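Local atomic coordinates of D-alanyl transferase DltD (Enterococcus faecalis, PDB entry 6O93), a protein that probably acts in the D-alanylation of lipoteichoic acid in the Gram-positive cell wall, as a membrane-associated member of the DltD family. Residues A[280-290]-A[374-383]. Residues are numbered along the deposited sequence; the frame is centred on the assembly and turned at random.
Sequences LEQLAEKNVDV and LAYQIDDRFY
Ile378, Tyr376 and Leu374 face Glu281, Ala284 and Asn287 in turn, as the irregular chain 374-383 runs antiparallel to the last turns of helix 272-285; the CA atoms of Ala284 and Tyr376 lie 6.5 Å apart. A Schellman motif with Asn287 at C-prime (phi 55°) ends the helix and turns the chain into strand 289-294. At the other end, 374-383 closes in a 3-10 turn, opened by an Asx turn in which Asp379 OD1 accepts from Arg381 N.

Ala284 CB sits between two side chains, 3.6 Å from Tyr376 CD2 and 3.6 Å from Ile378 CG1. The Tyr376 ring passes Ala284 and crosses the C-terminal end of the helix, and its OH donates to Val288 O (2.7 Å), which lies at the ring edge. Water 2 donates to both Tyr376 OH and Asp289 OD1 and accepts from Val290 N, so the phenol is tied to the start of the strand. Leu374 CB lies over one face of this ring, offset toward its rim, while its CD1 packs against Asp289 CA (3.6 Å). Phe328 also meets the Tyr376 ring.

Glu281 stretches out with CG anti to the backbone N (chi1 174°), which carries its carboxylate to Tyr383. Tyr383 OH donates to Glu281 OE1 at 2.6 Å, coming from above the carboxylate plane, with the Tyr383 ring stacked on Tyr143. Water 1 donates to both Glu281 OE1 and Asp380 OD1, which lie 3.7 Å apart, probably easing their repulsion.

Segment 374-383, in the loop between helices 352-367 and 385-388, thus lies across a helix-to-strand junction of the alpha/beta core: helix 272-285 leads into a strand of the five-stranded parallel sheet, whose 2-1-3-4-5 order fits the SGNH-hydrolase fold.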
ATOM      1  N   LEU A 280      -3.657   3.997 -10.047  1.00 17.55           N
ATOM      2  CA  LEU A 280      -4.971   4.611 -10.207  1.00 17.81           C
ATOM      3  C   LEU A 280      -5.662   4.125 -11.476  1.00 20.46           C
ATOM      4  O   LEU A 280      -6.870   3.856 -11.466  1.00 20.27           O
ATOM      5  CB  LEU A 280      -4.837   6.133 -10.222  1.00 17.13           C
ATOM      6  CG  LEU A 280      -4.360   6.783  -8.922  1.00 16.99           C
ATOM      7  CD1 LEU A 280      -4.138   8.274  -9.131  1.00 18.16           C
ATOM      8  CD2 LEU A 280      -5.357   6.537  -7.796  1.00 16.34           C
ATOM      9  N   GLU A 281      -4.918   4.010 -12.579  1.00 21.74           N
ATOM     10  CA  GLU A 281      -5.519   3.528 -13.818  1.00 23.48           C
ATOM     11  C   GLU A 281      -6.004   2.090 -13.672  1.00 22.19           C
ATOM     12  O   GLU A 281      -7.077   1.738 -14.171  1.00 23.17           O
ATOM     13  CB  GLU A 281      -4.523   3.648 -14.974  1.00 26.45           C
ATOM     14  CG  GLU A 281      -5.032   3.029 -16.277  1.00 31.38           C
ATOM     15  CD  GLU A 281      -4.274   3.504 -17.506  1.00 34.81           C
ATOM     16  OE1 GLU A 281      -3.485   4.466 -17.398  1.00 35.21           O
ATOM     17  OE2 GLU A 281      -4.471   2.911 -18.587  1.00 37.53           O
ATOM     18  N   GLN A 282      -5.231   1.244 -12.985  1.00 20.51           N
ATOM     19  CA  GLN A 282      -5.657  -0.137 -12.776  1.00 21.29           C
ATOM     20  C   GLN A 282      -6.930  -0.199 -11.940  1.00 19.68           C
ATOM     21  O   GLN A 282      -7.823  -1.010 -12.215  1.00 18.89           O
ATOM     22  CB  GLN A 282      -4.542  -0.941 -12.105  1.00 21.50           C
ATOM     23  CG  GLN A 282      -3.283  -1.087 -12.943  1.00 22.80           C
ATOM     24  CD  GLN A 282      -3.523  -1.840 -14.240  1.00 24.55           C
ATOM     25  OE1 GLN A 282      -4.284  -2.807 -14.283  1.00 25.68           O
ATOM     26  NE2 GLN A 282      -2.876  -1.394 -15.308  1.00 25.48           N
ATOM     27  N   LEU A 283      -7.028   0.646 -10.912  1.00 19.10           N
ATOM     28  CA  LEU A 283      -8.224   0.659 -10.076  1.00 19.61           C
ATOM     29  C   LEU A 283      -9.435   1.158 -10.855  1.00 20.19           C
ATOM     30  O   LEU A 283     -10.528   0.593 -10.744  1.00 21.29           O
ATOM     31  CB  LEU A 283      -7.984   1.524  -8.839  1.00 19.46           C
ATOM     32  CG  LEU A 283      -6.942   0.971  -7.865  1.00 19.77           C
ATOM     33  CD1 LEU A 283      -6.384   2.070  -6.970  1.00 18.94           C
ATOM     34  CD2 LEU A 283      -7.547  -0.150  -7.025  1.00 20.12           C
ATOM     35  N   ALA A 284      -9.256   2.210 -11.657  1.00 20.86           N
ATOM     36  CA  ALA A 284     -10.367   2.753 -12.431  1.00 22.30           C
ATOM     37  C   ALA A 284     -10.817   1.795 -13.526  1.00 24.31           C
ATOM     38  O   ALA A 284     -12.015   1.725 -13.828  1.00 24.80           O
ATOM     39  CB  ALA A 284      -9.973   4.100 -13.039  1.00 22.59           C
ATOM     40  N   GLU A 285      -9.885   1.055 -14.132  1.00 26.00           N
ATOM     41  CA  GLU A 285     -10.254   0.145 -15.212  1.00 30.23           C
ATOM     42  C   GLU A 285     -11.153  -0.984 -14.722  1.00 29.67           C
ATOM     43  O   GLU A 285     -11.955  -1.514 -15.498  1.00 29.99           O
ATOM     44  CB  GLU A 285      -9.000  -0.431 -15.871  1.00 33.58           C
ATOM     45  CG  GLU A 285      -8.288   0.551 -16.784  1.00 37.00           C
ATOM     46  CD  GLU A 285      -6.952   0.032 -17.276  1.00 40.59           C
ATOM     47  OE1 GLU A 285      -6.673  -1.173 -17.095  1.00 42.03           O
ATOM     48  OE2 GLU A 285      -6.181   0.832 -17.847  1.00 41.91           O
ATOM     49  N   LYS A 286     -11.040  -1.362 -13.449  1.00 28.78           N
ATOM     50  CA  LYS A 286     -11.873  -2.407 -12.871  1.00 29.16           C
ATOM     51  C   LYS A 286     -12.993  -1.838 -12.003  1.00 27.70           C
ATOM     52  O   LYS A 286     -13.607  -2.578 -11.228  1.00 27.74           O
ATOM     53  CB  LYS A 286     -11.009  -3.380 -12.064  1.00 30.12           C
ATOM     54  CG  LYS A 286      -9.974  -4.130 -12.898  1.00 32.25           C
ATOM     55  CD  LYS A 286     -10.627  -5.036 -13.932  1.00 36.46           C
ATOM     56  CE  LYS A 286      -9.596  -5.702 -14.825  1.00 38.61           C
ATOM     57  NZ  LYS A 286     -10.239  -6.414 -15.965  1.00 41.58           N
ATOM     58  N   ASN A 287     -13.271  -0.541 -12.123  1.00 26.95           N
ATOM     59  CA  ASN A 287     -14.391   0.085 -11.420  1.00 26.67           C
ATOM     60  C   ASN A 287     -14.302  -0.165  -9.917  1.00 23.71           C
ATOM     61  O   ASN A 287     -15.293  -0.497  -9.264  1.00 23.40           O
ATOM     62  CB  ASN A 287     -15.727  -0.411 -11.979  1.00 29.69           C
ATOM     63  CG  ASN A 287     -16.909   0.392 -11.469  1.00 32.36           C
ATOM     64  OD1 ASN A 287     -17.787  -0.138 -10.787  1.00 34.39           O
ATOM     65  ND2 ASN A 287     -16.933   1.678 -11.793  1.00 32.65           N
ATOM     66  N   VAL A 288     -13.103  -0.010  -9.364  1.00 20.91           N
ATOM     67  CA  VAL A 288     -12.863  -0.235  -7.944  1.00 19.55           C
ATOM     68  C   VAL A 288     -13.121   1.062  -7.189  1.00 19.55           C
ATOM     69  O   VAL A 288     -12.553   2.108  -7.521  1.00 20.57           O
ATOM     70  CB  VAL A 288     -11.429  -0.733  -7.699  1.00 18.27           C
ATOM     71  CG1 VAL A 288     -11.232  -1.087  -6.230  1.00 17.62           C
ATOM     72  CG2 VAL A 288     -11.114  -1.925  -8.594  1.00 18.64           C
ATOM     73  N   ASP A 289     -13.974   0.988  -6.171  1.00 19.18           N
ATOM     74  CA  ASP A 289     -14.223   2.107  -5.273  1.00 19.24           C
ATOM     75  C   ASP A 289     -13.161   2.085  -4.181  1.00 19.65           C
ATOM     76  O   ASP A 289     -12.977   1.064  -3.512  1.00 20.29           O
ATOM     77  CB  ASP A 289     -15.627   2.005  -4.675  1.00 20.79           C
ATOM     78  CG  ASP A 289     -16.101   3.306  -4.050  1.00 22.62           C
ATOM     79  OD1 ASP A 289     -15.405   4.336  -4.186  1.00 22.29           O
ATOM     80  OD2 ASP A 289     -17.181   3.293  -3.422  1.00 24.60           O
ATOM     81  N   VAL A 290     -12.455   3.200  -4.005  1.00 19.49           N
ATOM     82  CA  VAL A 290     -11.235   3.218  -3.208  1.00 19.43           C
ATOM     83  C   VAL A 290     -11.279   4.363  -2.209  1.00 21.02           C
ATOM     84  O   VAL A 290     -11.645   5.491  -2.555  1.00 21.86           O
ATOM     85  CB  VAL A 290      -9.984   3.344  -4.103  1.00 18.15           C
ATOM     86  CG1 VAL A 290      -8.718   3.250  -3.261  1.00 18.20           C
ATOM     87  CG2 VAL A 290     -10.000   2.281  -5.184  1.00 17.83           C
ATOM     88  N   LEU A 374     -18.885   4.226 -11.258  1.00 49.23           N
ATOM     89  CA  LEU A 374     -18.087   5.340 -10.755  1.00 48.91           C
ATOM     90  C   LEU A 374     -17.639   6.243 -11.902  1.00 48.03           C
ATOM     91  O   LEU A 374     -17.180   5.767 -12.941  1.00 48.23           O
ATOM     92  CB  LEU A 374     -16.868   4.825  -9.982  1.00 48.01           C
ATOM     93  CG  LEU A 374     -17.154   3.975  -8.742  1.00 48.69           C
ATOM     94  CD1 LEU A 374     -15.861   3.417  -8.170  1.00 47.70           C
ATOM     95  CD2 LEU A 374     -17.895   4.783  -7.688  1.00 49.68           C
ATOM     96  N   ALA A 375     -17.765   7.554 -11.699  1.00 46.88           N
ATOM     97  CA  ALA A 375     -17.465   8.534 -12.744  1.00 45.16           C
ATOM     98  C   ALA A 375     -15.989   8.927 -12.678  1.00 41.24           C
ATOM     99  O   ALA A 375     -15.611  10.021 -12.253  1.00 42.22           O
ATOM    100  CB  ALA A 375     -18.373   9.749 -12.604  1.00 46.70           C
ATOM    101  N   TYR A 376     -15.145   8.000 -13.123  1.00 36.71           N
ATOM    102  CA  TYR A 376     -13.710   8.241 -13.199  1.00 32.01           C
ATOM    103  C   TYR A 376     -13.363   8.921 -14.517  1.00 30.74           C
ATOM    104  O   TYR A 376     -13.936   8.608 -15.563  1.00 30.52           O
ATOM    105  CB  TYR A 376     -12.927   6.931 -13.069  1.00 28.87           C
ATOM    106  CG  TYR A 376     -12.902   6.355 -11.670  1.00 26.96           C
ATOM    107  CD1 TYR A 376     -12.685   7.168 -10.565  1.00 24.44           C
ATOM    108  CD2 TYR A 376     -13.096   4.996 -11.455  1.00 24.59           C
ATOM    109  CE1 TYR A 376     -12.664   6.647  -9.287  1.00 24.41           C
ATOM    110  CE2 TYR A 376     -13.074   4.465 -10.180  1.00 24.53           C
ATOM    111  CZ  TYR A 376     -12.858   5.296  -9.099  1.00 24.45           C
ATOM    112  OH  TYR A 376     -12.834   4.776  -7.826  1.00 24.23           O
ATOM    113  N   GLN A 377     -12.418   9.862 -14.453  1.00 29.55           N
ATOM    114  CA  GLN A 377     -11.941  10.588 -15.628  1.00 30.69           C
ATOM    115  C   GLN A 377     -10.412  10.521 -15.636  1.00 27.46           C
ATOM    116  O   GLN A 377      -9.721  11.500 -15.347  1.00 26.24           O
ATOM    117  CB  GLN A 377     -12.451  12.030 -15.630  1.00 33.74           C
ATOM    118  CG  GLN A 377     -13.963  12.137 -15.769  1.00 38.91           C
ATOM    119  CD  GLN A 377     -14.446  13.571 -15.833  1.00 42.86           C
ATOM    120  OE1 GLN A 377     -13.680  14.509 -15.607  1.00 43.65           O
ATOM    121  NE2 GLN A 377     -15.725  13.751 -16.144  1.00 45.58           N
ATOM    122  N   ILE A 378      -9.887   9.342 -15.974  1.00 26.08           N
ATOM    123  CA  ILE A 378      -8.445   9.141 -15.983  1.00 25.12           C
ATOM    124  C   ILE A 378      -7.817  10.023 -17.048  1.00 24.70           C
ATOM    125  O   ILE A 378      -8.298  10.098 -18.185  1.00 26.07           O
ATOM    126  CB  ILE A 378      -8.116   7.659 -16.216  1.00 25.00           C
ATOM    127  CG1 ILE A 378      -8.565   6.815 -15.020  1.00 24.65           C
ATOM    128  CG2 ILE A 378      -6.627   7.477 -16.470  1.00 24.50           C
ATOM    129  CD1 ILE A 378      -7.810   7.103 -13.728  1.00 23.68           C
ATOM    130  N   ASP A 379      -6.732  10.700 -16.679  1.00 23.81           N
ATOM    131  CA  ASP A 379      -5.985  11.574 -17.578  1.00 23.90           C
ATOM    132  C   ASP A 379      -4.564  11.033 -17.668  1.00 22.41           C
ATOM    133  O   ASP A 379      -3.802  11.121 -16.700  1.00 22.03           O
ATOM    134  CB  ASP A 379      -6.003  13.017 -17.073  1.00 23.71           C
ATOM    135  CG  ASP A 379      -5.464  14.003 -18.091  1.00 24.64           C
ATOM    136  OD1 ASP A 379      -4.646  13.598 -18.944  1.00 25.11           O
ATOM    137  OD2 ASP A 379      -5.859  15.186 -18.035  1.00 24.67           O
ATOM    138  N   ASP A 380      -4.212  10.466 -18.825  1.00 23.33           N
ATOM    139  CA  ASP A 380      -2.902   9.843 -18.989  1.00 24.72           C
ATOM    140  C   ASP A 380      -1.759  10.827 -18.797  1.00 23.73           C
ATOM    141  O   ASP A 380      -0.624  10.401 -18.560  1.00 24.01           O
ATOM    142  CB  ASP A 380      -2.786   9.204 -20.375  1.00 28.24           C
ATOM    143  CG  ASP A 380      -3.728   8.035 -20.561  1.00 31.40           C
ATOM    144  OD1 ASP A 380      -4.053   7.361 -19.558  1.00 31.54           O
ATOM    145  OD2 ASP A 380      -4.143   7.791 -21.714  1.00 33.62           O
ATOM    146  N   ARG A 381      -2.026  12.131 -18.896  1.00 23.03           N
ATOM    147  CA  ARG A 381      -0.962  13.117 -18.770  1.00 22.83           C
ATOM    148  C   ARG A 381      -0.345  13.129 -17.377  1.00 20.83           C
ATOM    149  O   ARG A 381       0.741  13.689 -17.199  1.00 19.86           O
ATOM    150  CB  ARG A 381      -1.503  14.498 -19.141  1.00 24.40           C
ATOM    151  CG  ARG A 381      -1.996  14.564 -20.585  1.00 28.37           C
ATOM    152  CD  ARG A 381      -2.626  15.900 -20.933  1.00 32.33           C
ATOM    153  NE  ARG A 381      -3.774  16.209 -20.085  1.00 34.51           N
ATOM    154  CZ  ARG A 381      -4.617  17.213 -20.302  1.00 35.99           C
ATOM    155  NH1 ARG A 381      -4.450  18.011 -21.349  1.00 38.25           N
ATOM    156  NH2 ARG A 381      -5.632  17.420 -19.474  1.00 35.51           N
ATOM    157  N   PHE A 382      -1.000  12.514 -16.389  1.00 19.61           N
ATOM    158  CA  PHE A 382      -0.397  12.365 -15.071  1.00 19.79           C
ATOM    159  C   PHE A 382       0.758  11.369 -15.061  1.00 20.72           C
ATOM    160  O   PHE A 382       1.451  11.263 -14.043  1.00 21.51           O
ATOM    161  CB  PHE A 382      -1.455  11.942 -14.049  1.00 19.94           C
ATOM    162  CG  PHE A 382      -2.351  13.067 -13.595  1.00 20.24           C
ATOM    163  CD1 PHE A 382      -1.890  14.018 -12.699  1.00 20.23           C
ATOM    164  CD2 PHE A 382      -3.656  13.169 -14.057  1.00 20.34           C
ATOM    165  CE1 PHE A 382      -2.708  15.053 -12.277  1.00 19.75           C
ATOM    166  CE2 PHE A 382      -4.479  14.203 -13.637  1.00 20.11           C
ATOM    167  CZ  PHE A 382      -4.005  15.143 -12.747  1.00 19.29           C
ATOM    168  N   TYR A 383       0.978  10.636 -16.158  1.00 20.13           N
ATOM    169  CA  TYR A 383       2.162   9.795 -16.291  1.00 20.68           C
ATOM    170  C   TYR A 383       3.412  10.591 -16.643  1.00 21.04           C
ATOM    171  O   TYR A 383       4.524  10.080 -16.470  1.00 21.73           O
ATOM    172  CB  TYR A 383       1.947   8.740 -17.382  1.00 20.77           C
ATOM    173  CG  TYR A 383       1.079   7.559 -17.000  1.00 20.68           C
ATOM    174  CD1 TYR A 383       1.297   6.854 -15.824  1.00 20.19           C
ATOM    175  CD2 TYR A 383       0.049   7.140 -17.835  1.00 21.26           C
ATOM    176  CE1 TYR A 383       0.507   5.766 -15.487  1.00 20.24           C
ATOM    177  CE2 TYR A 383      -0.744   6.059 -17.506  1.00 21.32           C
ATOM    178  CZ  TYR A 383      -0.511   5.376 -16.332  1.00 20.79           C
ATOM    179  OH  TYR A 383      -1.299   4.301 -16.003  1.00 21.80           O
TER
HETATM  180  O   HOH W   1      -3.570   6.876 -16.689  1.00 28.94           O
HETATM  181  O   HOH W   2     -13.353   5.686  -5.380  1.00 26.25           O